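Long-range contacts in predicted transcriptional regulator (PDB 1XMA), which probably binds DNA through a winged helix-turn-helix domain and regulates transcription, as other members of the PadR-like family do: residues B[87-95]-B[106-117]; B[40-48]-B[78-86]. All blocks are in the same frame, centred on the assembly; numbering follows the deposited sequence. Where two conformers were deposited one is given.

In the fold
From the N terminus, helix 35-52 comes first, and helix 76-88 later packs across its 40-48 part. Interaction 2 closes that loop of 29 residues, which holds strand 55-56 and helix 57-67. The chain then turns out of helix 76-88 into the hairpin of strands 92-96 and 106-110, and interaction 1 closes this shorter loop and carries on into helix 112-135. The two loops follow one another, neither nested nor crossed, but their contacts abut: Ile92, Gly114 and Tyr117 of interaction 1 pack on Leu47 of interaction 2. Together they tie the helical core to the wing-like hairpin and the long C-terminal helix.

Interaction 1. Residues B[87-95]-B[106-117]; sequences EKNGYIKSY and TYYRITPEGIKY
Tyr91 stacks on Tyr117 of helix 112-135. Its CB rests on Gly114 CA, 3.6 Å away. CD1 meets the carbonyl oxygen Glu113 O, and CE2 and CZ pass over Tyr117, with CE2 3.7 Å from Tyr117 CG. At the tip, OH lies beside Tyr117 CD2. The two rings form an offset stack with planes 16° apart, and Tyr117 CB sits over the centre of the Tyr91 ring; Asn89 CB lies over the opposite face, toward the rim.

Beside this stack, Thr111 stitches the turn together. With OG1 set between its backbone N and carbonyl carbon (chi1 66°), the hydroxyl donates to Gly90 O at 2.6 Å and weakly accepts from Gly114 N as the helix N-cap. Thr111 N gives a straight bond to Tyr91 O. Gly90, with positive phi, forms the Schellman motif that follows helix 76-88.

Farther along, Lys93 pairs with Arg109 and Tyr95 with Tyr107, each through two backbone bonds, in an antiparallel hairpin. Tyr107 CB lies 3.6 Å from the centroid of the Tyr95 ring, a CH-pi contact. Tyr95 OH and Arg109 NH2 both reach Asp54, an acid probably kept ionised by the arginine. At the other end, the bonds of Thr111 to Gly90 O and Tyr91 O fix the turn between helix 76-88 and the hairpin relative to the start of helix 112-135.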
loop_
_atom_site.group_PDB
_atom_site.type_symbol
_atom_site.label_atom_id
_atom_site.label_comp_id
_atom_site.label_asym_id
_atom_site.label_seq_id
_atom_site.Cartn_x
_atom_site.Cartn_y
_atom_site.Cartn_z
ATOM N N GLU B 87 -18.720 -10.755 -3.735
ATOM C CA GLU B 87 -19.924 -11.354 -4.303
ATOM C C GLU B 87 -20.721 -10.410 -5.197
ATOM O O GLU B 87 -21.026 -10.752 -6.352
ATOM C CB GLU B 87 -20.828 -11.895 -3.216
ATOM C CG GLU B 87 -20.918 -13.351 -3.264
ATOM C CD GLU B 87 -22.115 -13.888 -2.536
ATOM O OE1 GLU B 87 -22.156 -13.797 -1.277
ATOM O OE2 GLU B 87 -22.993 -14.431 -3.238
ATOM N N LYS B 88 -21.053 -9.233 -4.664
ATOM C CA LYS B 88 -21.760 -8.208 -5.417
ATOM C C LYS B 88 -21.083 -7.984 -6.781
ATOM O O LYS B 88 -21.753 -7.968 -7.830
ATOM C CB LYS B 88 -21.815 -6.913 -4.601
ATOM C CG LYS B 88 -22.313 -5.690 -5.364
ATOM C CD LYS B 88 -22.486 -4.495 -4.436
ATOM C CE LYS B 88 -21.173 -3.769 -4.196
ATOM N NZ LYS B 88 -21.259 -2.856 -3.009
ATOM N N ASN B 89 -19.751 -7.839 -6.746
ATOM C CA ASN B 89 -18.928 -7.631 -7.934
ATOM C C ASN B 89 -18.899 -8.849 -8.851
ATOM O O ASN B 89 -18.516 -8.737 -10.021
ATOM C CB ASN B 89 -17.495 -7.281 -7.532
ATOM C CG ASN B 89 -17.344 -5.859 -7.015
ATOM O OD1 ASN B 89 -18.306 -5.092 -6.940
ATOM N ND2 ASN B 89 -16.119 -5.499 -6.657
ATOM N N GLY B 90 -19.281 -10.011 -8.322
ATOM C CA GLY B 90 -19.263 -11.263 -9.102
ATOM C C GLY B 90 -17.910 -11.983 -9.190
ATOM O O GLY B 90 -17.607 -12.665 -10.196
ATOM N N TYR B 91 -17.101 -11.851 -8.136
ATOM C CA TYR B 91 -15.746 -12.432 -8.132
ATOM C C TYR B 91 -15.691 -13.748 -7.381
ATOM O O TYR B 91 -14.742 -14.527 -7.534
ATOM C CB TYR B 91 -14.745 -11.445 -7.534
ATOM C CG TYR B 91 -14.594 -10.139 -8.304
ATOM C CD1 TYR B 91 -14.787 -10.086 -9.693
ATOM C CD2 TYR B 91 -14.230 -8.961 -7.648
ATOM C CE1 TYR B 91 -14.647 -8.892 -10.393
ATOM C CE2 TYR B 91 -14.073 -7.761 -8.353
ATOM C CZ TYR B 91 -14.284 -7.737 -9.720
ATOM O OH TYR B 91 -14.142 -6.563 -10.414
ATOM N N ILE B 92 -16.703 -13.973 -6.542
ATOM C CA ILE B 92 -16.854 -15.210 -5.789
ATOM C C ILE B 92 -18.332 -15.534 -5.719
ATOM O O ILE B 92 -19.178 -14.619 -5.793
ATOM C CB ILE B 92 -16.305 -15.114 -4.325
ATOM C CG1 ILE B 92 -17.153 -14.129 -3.481
ATOM C CG2 ILE B 92 -14.815 -14.782 -4.311
ATOM C CD1 ILE B 92 -16.756 -14.003 -1.985
ATOM N N LYS B 93 -18.640 -16.825 -5.533
ATOM C CA LYS B 93 -20.005 -17.261 -5.252
ATOM C C LYS B 93 -20.134 -18.052 -3.949
ATOM O O LYS B 93 -19.315 -18.919 -3.651
ATOM C CB LYS B 93 -20.519 -18.102 -6.400
ATOM C CG LYS B 93 -21.062 -17.289 -7.552
ATOM C CD LYS B 93 -21.158 -18.146 -8.803
ATOM C CE LYS B 93 -21.944 -17.446 -9.876
ATOM N NZ LYS B 93 -22.577 -18.464 -10.753
ATOM N N SER B 94 -21.179 -17.752 -3.194
ATOM C CA SER B 94 -21.518 -18.488 -1.998
ATOM C C SER B 94 -22.214 -19.796 -2.333
ATOM O O SER B 94 -22.874 -19.943 -3.372
ATOM C CB SER B 94 -22.432 -17.655 -1.094
ATOM O OG SER B 94 -23.621 -17.301 -1.781
ATOM N N TYR B 95 -22.059 -20.749 -1.435
ATOM C CA TYR B 95 -22.879 -21.930 -1.433
ATOM C C TYR B 95 -22.955 -22.425 -0.017
ATOM O O TYR B 95 -22.300 -21.848 0.868
ATOM C CB TYR B 95 -22.376 -22.980 -2.437
ATOM C CG TYR B 95 -21.017 -23.588 -2.201
ATOM C CD1 TYR B 95 -20.887 -24.787 -1.483
ATOM C CD2 TYR B 95 -19.850 -23.005 -2.746
ATOM C CE1 TYR B 95 -19.625 -25.387 -1.274
ATOM C CE2 TYR B 95 -18.569 -23.602 -2.541
ATOM C CZ TYR B 95 -18.485 -24.790 -1.811
ATOM O OH TYR B 95 -17.280 -25.382 -1.600
ATOM N N THR B 106 -21.591 -21.070 5.230
ATOM C CA THR B 106 -21.437 -20.425 3.935
ATOM C C THR B 106 -20.003 -20.588 3.433
ATOM O O THR B 106 -19.053 -20.165 4.100
ATOM C CB THR B 106 -21.852 -18.916 3.950
ATOM O OG1 THR B 106 -23.171 -18.790 4.474
ATOM C CG2 THR B 106 -21.855 -18.322 2.538
ATOM N N TYR B 107 -19.876 -21.231 2.270
ATOM C CA TYR B 107 -18.599 -21.419 1.585
ATOM C C TYR B 107 -18.520 -20.466 0.385
ATOM O O TYR B 107 -19.549 -20.058 -0.177
ATOM C CB TYR B 107 -18.444 -22.869 1.112
ATOM C CG TYR B 107 -18.326 -23.898 2.226
ATOM C CD1 TYR B 107 -19.455 -24.580 2.701
ATOM C CD2 TYR B 107 -17.081 -24.200 2.794
ATOM C CE1 TYR B 107 -19.347 -25.519 3.733
ATOM C CE2 TYR B 107 -16.959 -25.138 3.826
ATOM C CZ TYR B 107 -18.091 -25.792 4.283
ATOM O OH TYR B 107 -17.965 -26.725 5.290
ATOM N N TYR B 108 -17.307 -20.111 -0.017
ATOM C CA TYR B 108 -17.154 -19.326 -1.232
ATOM C C TYR B 108 -16.261 -20.052 -2.211
ATOM O O TYR B 108 -15.351 -20.768 -1.812
ATOM C CB TYR B 108 -16.646 -17.913 -0.936
ATOM C CG TYR B 108 -17.512 -17.163 0.052
ATOM C CD1 TYR B 108 -17.250 -17.224 1.431
ATOM C CD2 TYR B 108 -18.621 -16.402 -0.380
ATOM C CE1 TYR B 108 -18.057 -16.551 2.351
ATOM C CE2 TYR B 108 -19.421 -15.707 0.530
ATOM C CZ TYR B 108 -19.134 -15.793 1.896
ATOM O OH TYR B 108 -19.920 -15.107 2.816
ATOM N N ARG B 109 -16.556 -19.864 -3.490
ATOM C CA ARG B 109 -15.743 -20.349 -4.584
ATOM C C ARG B 109 -15.430 -19.158 -5.488
ATOM O O ARG B 109 -16.301 -18.333 -5.741
ATOM C CB ARG B 109 -16.517 -21.445 -5.347
ATOM C CG ARG B 109 -15.960 -21.872 -6.703
ATOM C CD ARG B 109 -16.705 -23.142 -7.228
ATOM N NE ARG B 109 -16.340 -24.346 -6.468
ATOM C CZ ARG B 109 -16.850 -25.565 -6.656
ATOM N NH1 ARG B 109 -17.768 -25.779 -7.592
ATOM N NH2 ARG B 109 -16.436 -26.582 -5.904
ATOM N N ILE B 110 -14.187 -19.073 -5.966
ATOM C CA ILE B 110 -13.800 -17.989 -6.874
ATOM C C ILE B 110 -14.410 -18.163 -8.307
ATOM O O ILE B 110 -14.504 -19.282 -8.817
ATOM C CB ILE B 110 -12.233 -17.765 -6.883
ATOM C CG1 ILE B 110 -11.868 -16.472 -7.639
ATOM C CG2 ILE B 110 -11.475 -19.024 -7.393
ATOM C CD1 ILE B 110 -10.422 -16.044 -7.517
ATOM N N THR B 111 -14.844 -17.056 -8.921
ATOM C CA THR B 111 -15.376 -17.074 -10.311
ATOM C C THR B 111 -14.284 -16.744 -11.359
ATOM O O THR B 111 -13.255 -16.150 -11.020
ATOM C CB THR B 111 -16.572 -16.108 -10.491
ATOM O OG1 THR B 111 -16.130 -14.753 -10.337
ATOM C CG2 THR B 111 -17.686 -16.400 -9.495
ATOM N N PRO B 112 -14.484 -17.160 -12.632
ATOM C CA PRO B 112 -13.568 -16.724 -13.707
ATOM C C PRO B 112 -13.307 -15.217 -13.723
ATOM O O PRO B 112 -12.198 -14.792 -14.041
ATOM C CB PRO B 112 -14.308 -17.144 -14.982
ATOM C CG PRO B 112 -15.051 -18.388 -14.554
ATOM C CD PRO B 112 -15.518 -18.087 -13.147
ATOM N N GLU B 113 -14.324 -14.433 -13.385
ATOM C CA GLU B 113 -14.236 -12.971 -13.348
ATOM C C GLU B 113 -13.399 -12.505 -12.153
ATOM O O GLU B 113 -12.777 -11.431 -12.188
ATOM C CB GLU B 113 -15.645 -12.339 -13.315
ATOM C CG GLU B 113 -16.589 -12.802 -14.481
ATOM C CD GLU B 113 -17.198 -14.214 -14.285
ATOM O OE1 GLU B 113 -17.160 -14.740 -13.170
ATOM O OE2 GLU B 113 -17.722 -14.795 -15.256
ATOM N N GLY B 114 -13.380 -13.335 -11.109
ATOM C CA GLY B 114 -12.603 -13.094 -9.910
ATOM C C GLY B 114 -11.156 -13.450 -10.090
ATOM O O GLY B 114 -10.298 -12.863 -9.457
ATOM N N ILE B 115 -10.888 -14.435 -10.946
ATOM C CA ILE B 115 -9.514 -14.842 -11.279
ATOM C C ILE B 115 -8.829 -13.744 -12.101
ATOM O O ILE B 115 -7.647 -13.476 -11.922
ATOM C CB ILE B 115 -9.499 -16.210 -12.021
ATOM C CG1 ILE B 115 -9.607 -17.350 -11.019
ATOM C CG2 ILE B 115 -8.217 -16.400 -12.850
ATOM C CD1 ILE B 115 -10.296 -18.574 -11.555
ATOM N N LYS B 116 -9.603 -13.112 -12.984
ATOM C CA LYS B 116 -9.136 -12.023 -13.826
ATOM C C LYS B 116 -8.889 -10.731 -13.037
ATOM O O LYS B 116 -7.921 -10.004 -13.310
ATOM C CB LYS B 116 -10.120 -11.777 -14.987
ATOM N N TYR B 117 -9.762 -10.435 -12.073
ATOM C CA TYR B 117 -9.515 -9.330 -11.155
ATOM C C TYR B 117 -8.231 -9.563 -10.342
ATOM O O TYR B 117 -7.440 -8.626 -10.118
ATOM C CB TYR B 117 -10.697 -9.123 -10.236
ATOM C CG TYR B 117 -10.463 -8.149 -9.073
ATOM C CD1 TYR B 117 -10.155 -8.626 -7.811
ATOM C CD2 TYR B 117 -10.593 -6.752 -9.241
ATOM C CE1 TYR B 117 -9.966 -7.777 -6.737
ATOM C CE2 TYR B 117 -10.405 -5.858 -8.143
ATOM C CZ TYR B 117 -10.093 -6.398 -6.892
ATOM O OH TYR B 117 -9.882 -5.591 -5.782
#

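Interaction 2. Residues B[40-48]-B[78-86]; sequences GYVDTIILS and TLYSAFARL
Ile46 is the knob of this helix packing: it enters a hole lined by Leu79, Ala82, Phe83 and Leu86, and its two branches part company there. CG1 stands anti to the carbonyl carbon (chi1 -70°) and carries CD1 in between Leu79 CD1 and Ala82 CB, each 3.6 Å from it. CG2 turns the other way, to Leu86 CD1 at 3.7 Å and Phe83 CE2. The Ile46 side chain runs at about a right angle to that of Phe83, while Leu79 and Leu86 meet it at a slant.

Asp43 and Leu86 slide past each other in opposite directions, with Asp43 CB 3.7 Å from Leu86 CD2; Leu47 closes on the same methyl with its own CD2. Past Leu86, the Asp43 carboxylate meets Arg85 in a tentative salt bridge, seen in one of two conformers of the arginine. There the chain bends at chi3 and brings NH1 to the carboxylate: OD2 accepts at 3.0 Å through its syn lone pair, and OD1 lies at the guanidinium edge, implausibly close. The two groups are nearly coplanar, 20° apart. Where this conformer is populated, it would favour a charged Asp43.

Val42 rests CG1 on Ala82 CB, 3.8 Å away, and turns CG2 toward Thr78 CG2, nearer the start of helix 76-88. The segment axes cross at -76°. Around this steep crossing, helix 57-67 packs on Leu79 and Phe83, strand 92-96 brings Ile92 against Leu47, Phe83 and Leu86, and helix 112-135 covers Leu47 with Tyr117. On helix 35-52, Ser48 OG bonds to Phe135 O of the second subunit, so the helix also serves the dimer interface.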
loop_
_atom_site.group_PDB
_atom_site.type_symbol
_atom_site.label_atom_id
_atom_site.label_comp_id
_atom_site.label_asym_id
_atom_site.label_seq_id
_atom_site.Cartn_x
_atom_site.Cartn_y
_atom_site.Cartn_z
ATOM N N GLY B 40 -5.677 -1.859 0.136
ATOM C CA GLY B 40 -5.667 -2.144 -1.291
ATOM C C GLY B 40 -5.651 -3.616 -1.697
ATOM O O GLY B 40 -6.021 -3.943 -2.829
ATOM N N TYR B 41 -5.249 -4.512 -0.792
ATOM C CA TYR B 41 -5.037 -5.928 -1.176
ATOM C C TYR B 41 -5.879 -6.994 -0.496
ATOM O O TYR B 41 -5.761 -8.169 -0.821
ATOM C CB TYR B 41 -3.538 -6.269 -1.193
ATOM C CG TYR B 41 -2.900 -5.554 -2.365
ATOM C CD1 TYR B 41 -2.963 -6.097 -3.655
ATOM C CD2 TYR B 41 -2.301 -4.297 -2.200
ATOM C CE1 TYR B 41 -2.423 -5.415 -4.751
ATOM C CE2 TYR B 41 -1.759 -3.605 -3.287
ATOM C CZ TYR B 41 -1.817 -4.170 -4.553
ATOM O OH TYR B 41 -1.275 -3.500 -5.611
ATOM N N VAL B 42 -6.759 -6.565 0.407
ATOM C CA VAL B 42 -7.649 -7.448 1.151
ATOM C C VAL B 42 -8.348 -8.421 0.217
ATOM O O VAL B 42 -8.222 -9.656 0.374
ATOM C CB VAL B 42 -8.676 -6.591 2.063
ATOM C CG1 VAL B 42 -9.991 -7.321 2.357
ATOM C CG2 VAL B 42 -8.024 -6.203 3.342
ATOM N N ASP B 43 -9.059 -7.877 -0.774
ATOM C CA ASP B 43 -9.824 -8.700 -1.733
ATOM C C ASP B 43 -8.944 -9.669 -2.499
ATOM O O ASP B 43 -9.316 -10.838 -2.702
ATOM C CB ASP B 43 -10.592 -7.823 -2.706
ATOM C CG ASP B 43 -11.667 -6.989 -2.015
ATOM O OD1 ASP B 43 -11.772 -7.031 -0.782
ATOM O OD2 ASP B 43 -12.407 -6.282 -2.704
ATOM N N THR B 44 -7.788 -9.173 -2.937
ATOM C CA THR B 44 -6.818 -9.973 -3.682
ATOM C C THR B 44 -6.263 -11.121 -2.820
ATOM O O THR B 44 -6.108 -12.224 -3.310
ATOM C CB THR B 44 -5.667 -9.074 -4.194
ATOM O OG1 THR B 44 -6.228 -7.970 -4.924
ATOM C CG2 THR B 44 -4.675 -9.869 -5.083
ATOM N N ILE B 45 -5.983 -10.840 -1.540
ATOM C CA ILE B 45 -5.579 -11.864 -0.561
ATOM C C ILE B 45 -6.669 -12.949 -0.326
ATOM O O ILE B 45 -6.368 -14.119 -0.226
ATOM C CB ILE B 45 -5.156 -11.188 0.810
ATOM C CG1 ILE B 45 -3.861 -10.375 0.643
ATOM C CG2 ILE B 45 -5.097 -12.220 1.951
ATOM C CD1 ILE B 45 -3.387 -9.619 1.901
ATOM N N ILE B 46 -7.929 -12.539 -0.230
ATOM C CA ILE B 46 -9.052 -13.473 -0.089
ATOM C C ILE B 46 -9.259 -14.303 -1.342
ATOM O O ILE B 46 -9.487 -15.506 -1.250
ATOM C CB ILE B 46 -10.379 -12.762 0.286
ATOM C CG1 ILE B 46 -10.304 -12.241 1.733
ATOM C CG2 ILE B 46 -11.576 -13.731 0.109
ATOM C CD1 ILE B 46 -11.229 -11.071 2.032
ATOM N N LEU B 47 -9.147 -13.662 -2.506
ATOM C CA LEU B 47 -9.199 -14.352 -3.794
ATOM C C LEU B 47 -8.067 -15.359 -3.958
ATOM O O LEU B 47 -8.263 -16.467 -4.489
ATOM C CB LEU B 47 -9.167 -13.330 -4.937
ATOM C CG LEU B 47 -10.401 -12.429 -5.070
ATOM C CD1 LEU B 47 -10.185 -11.430 -6.173
ATOM C CD2 LEU B 47 -11.704 -13.253 -5.299
ATOM N N SER B 48 -6.887 -14.960 -3.503
ATOM C CA SER B 48 -5.707 -15.791 -3.548
ATOM C C SER B 48 -5.917 -17.122 -2.788
ATOM O O SER B 48 -5.550 -18.191 -3.276
ATOM C CB SER B 48 -4.539 -15.012 -2.952
ATOM O OG SER B 48 -3.410 -15.822 -2.852
ATOM N N THR B 78 -13.915 -6.175 8.472
ATOM C CA THR B 78 -13.121 -6.120 7.228
ATOM C C THR B 78 -13.343 -7.336 6.334
ATOM O O THR B 78 -13.573 -7.201 5.134
ATOM C CB THR B 78 -11.621 -5.984 7.525
ATOM O OG1 THR B 78 -11.422 -4.905 8.455
ATOM C CG2 THR B 78 -10.843 -5.707 6.240
ATOM N N LEU B 79 -13.301 -8.521 6.937
ATOM C CA LEU B 79 -13.443 -9.761 6.191
ATOM C C LEU B 79 -14.844 -9.911 5.612
ATOM O O LEU B 79 -15.011 -10.196 4.414
ATOM C CB LEU B 79 -13.075 -10.965 7.074
ATOM C CG LEU B 79 -13.096 -12.379 6.461
ATOM C CD1 LEU B 79 -12.194 -12.478 5.242
ATOM C CD2 LEU B 79 -12.712 -13.431 7.506
ATOM N N TYR B 80 -15.859 -9.705 6.451
ATOM C CA TYR B 80 -17.233 -9.967 6.022
ATOM C C TYR B 80 -17.841 -8.907 5.095
ATOM O O TYR B 80 -18.714 -9.230 4.279
ATOM C CB TYR B 80 -18.134 -10.360 7.199
ATOM C CG TYR B 80 -17.742 -11.732 7.766
ATOM C CD1 TYR B 80 -16.823 -11.841 8.814
ATOM C CD2 TYR B 80 -18.263 -12.913 7.224
ATOM C CE1 TYR B 80 -16.444 -13.088 9.327
ATOM C CE2 TYR B 80 -17.890 -14.166 7.729
ATOM C CZ TYR B 80 -16.986 -14.247 8.780
ATOM O OH TYR B 80 -16.614 -15.496 9.283
ATOM N N SER B 81 -17.354 -7.670 5.154
ATOM C CA SER B 81 -17.734 -6.718 4.089
ATOM C C SER B 81 -16.982 -6.955 2.773
ATOM O O SER B 81 -17.457 -6.572 1.696
ATOM C CB SER B 81 -17.633 -5.256 4.546
ATOM O OG SER B 81 -16.363 -4.977 5.051
ATOM N N ALA B 82 -15.813 -7.601 2.858
ATOM C CA ALA B 82 -15.064 -7.993 1.658
ATOM C C ALA B 82 -15.780 -9.105 0.878
ATOM O O ALA B 82 -15.907 -9.026 -0.353
ATOM C CB ALA B 82 -13.632 -8.391 2.019
ATOM N N PHE B 83 -16.253 -10.134 1.585
ATOM C CA PHE B 83 -17.070 -11.193 0.966
ATOM C C PHE B 83 -18.264 -10.597 0.229
ATOM O O PHE B 83 -18.548 -10.961 -0.929
ATOM C CB PHE B 83 -17.608 -12.157 2.021
ATOM C CG PHE B 83 -16.589 -13.104 2.578
ATOM C CD1 PHE B 83 -16.598 -13.417 3.950
ATOM C CD2 PHE B 83 -15.627 -13.714 1.745
ATOM C CE1 PHE B 83 -15.654 -14.321 4.502
ATOM C CE2 PHE B 83 -14.672 -14.625 2.278
ATOM C CZ PHE B 83 -14.693 -14.931 3.663
ATOM N N ALA B 84 -18.957 -9.681 0.921
ATOM C CA ALA B 84 -20.147 -9.024 0.395
ATOM C C ALA B 84 -19.821 -8.307 -0.916
ATOM O O ALA B 84 -20.471 -8.558 -1.925
ATOM C CB ALA B 84 -20.745 -8.051 1.448
ATOM N N ARG B 85 -18.792 -7.443 -0.879
ATOM C CA ARG B 85 -18.244 -6.742 -2.058
ATOM C C ARG B 85 -17.766 -7.686 -3.156
ATOM O O ARG B 85 -18.054 -7.462 -4.324
ATOM C CB ARG B 85 -17.083 -5.820 -1.637
ATOM C CG ARG B 85 -16.327 -5.139 -2.804
ATOM C CD ARG B 85 -14.951 -4.622 -2.370
ATOM N NE ARG B 85 -15.035 -3.984 -1.071
ATOM C CZ ARG B 85 -14.370 -4.346 0.008
ATOM N NH1 ARG B 85 -13.503 -5.340 -0.036
ATOM N NH2 ARG B 85 -14.570 -3.686 1.142
ATOM N N LEU B 86 -17.023 -8.726 -2.780
ATOM C CA LEU B 86 -16.524 -9.702 -3.760
ATOM C C LEU B 86 -17.668 -10.422 -4.484
ATOM O O LEU B 86 -17.585 -10.673 -5.695
ATOM C CB LEU B 86 -15.583 -10.712 -3.099
ATOM C CG LEU B 86 -14.163 -10.273 -2.720
ATOM C CD1 LEU B 86 -13.490 -11.382 -1.932
ATOM C CD2 LEU B 86 -13.334 -9.925 -3.945
#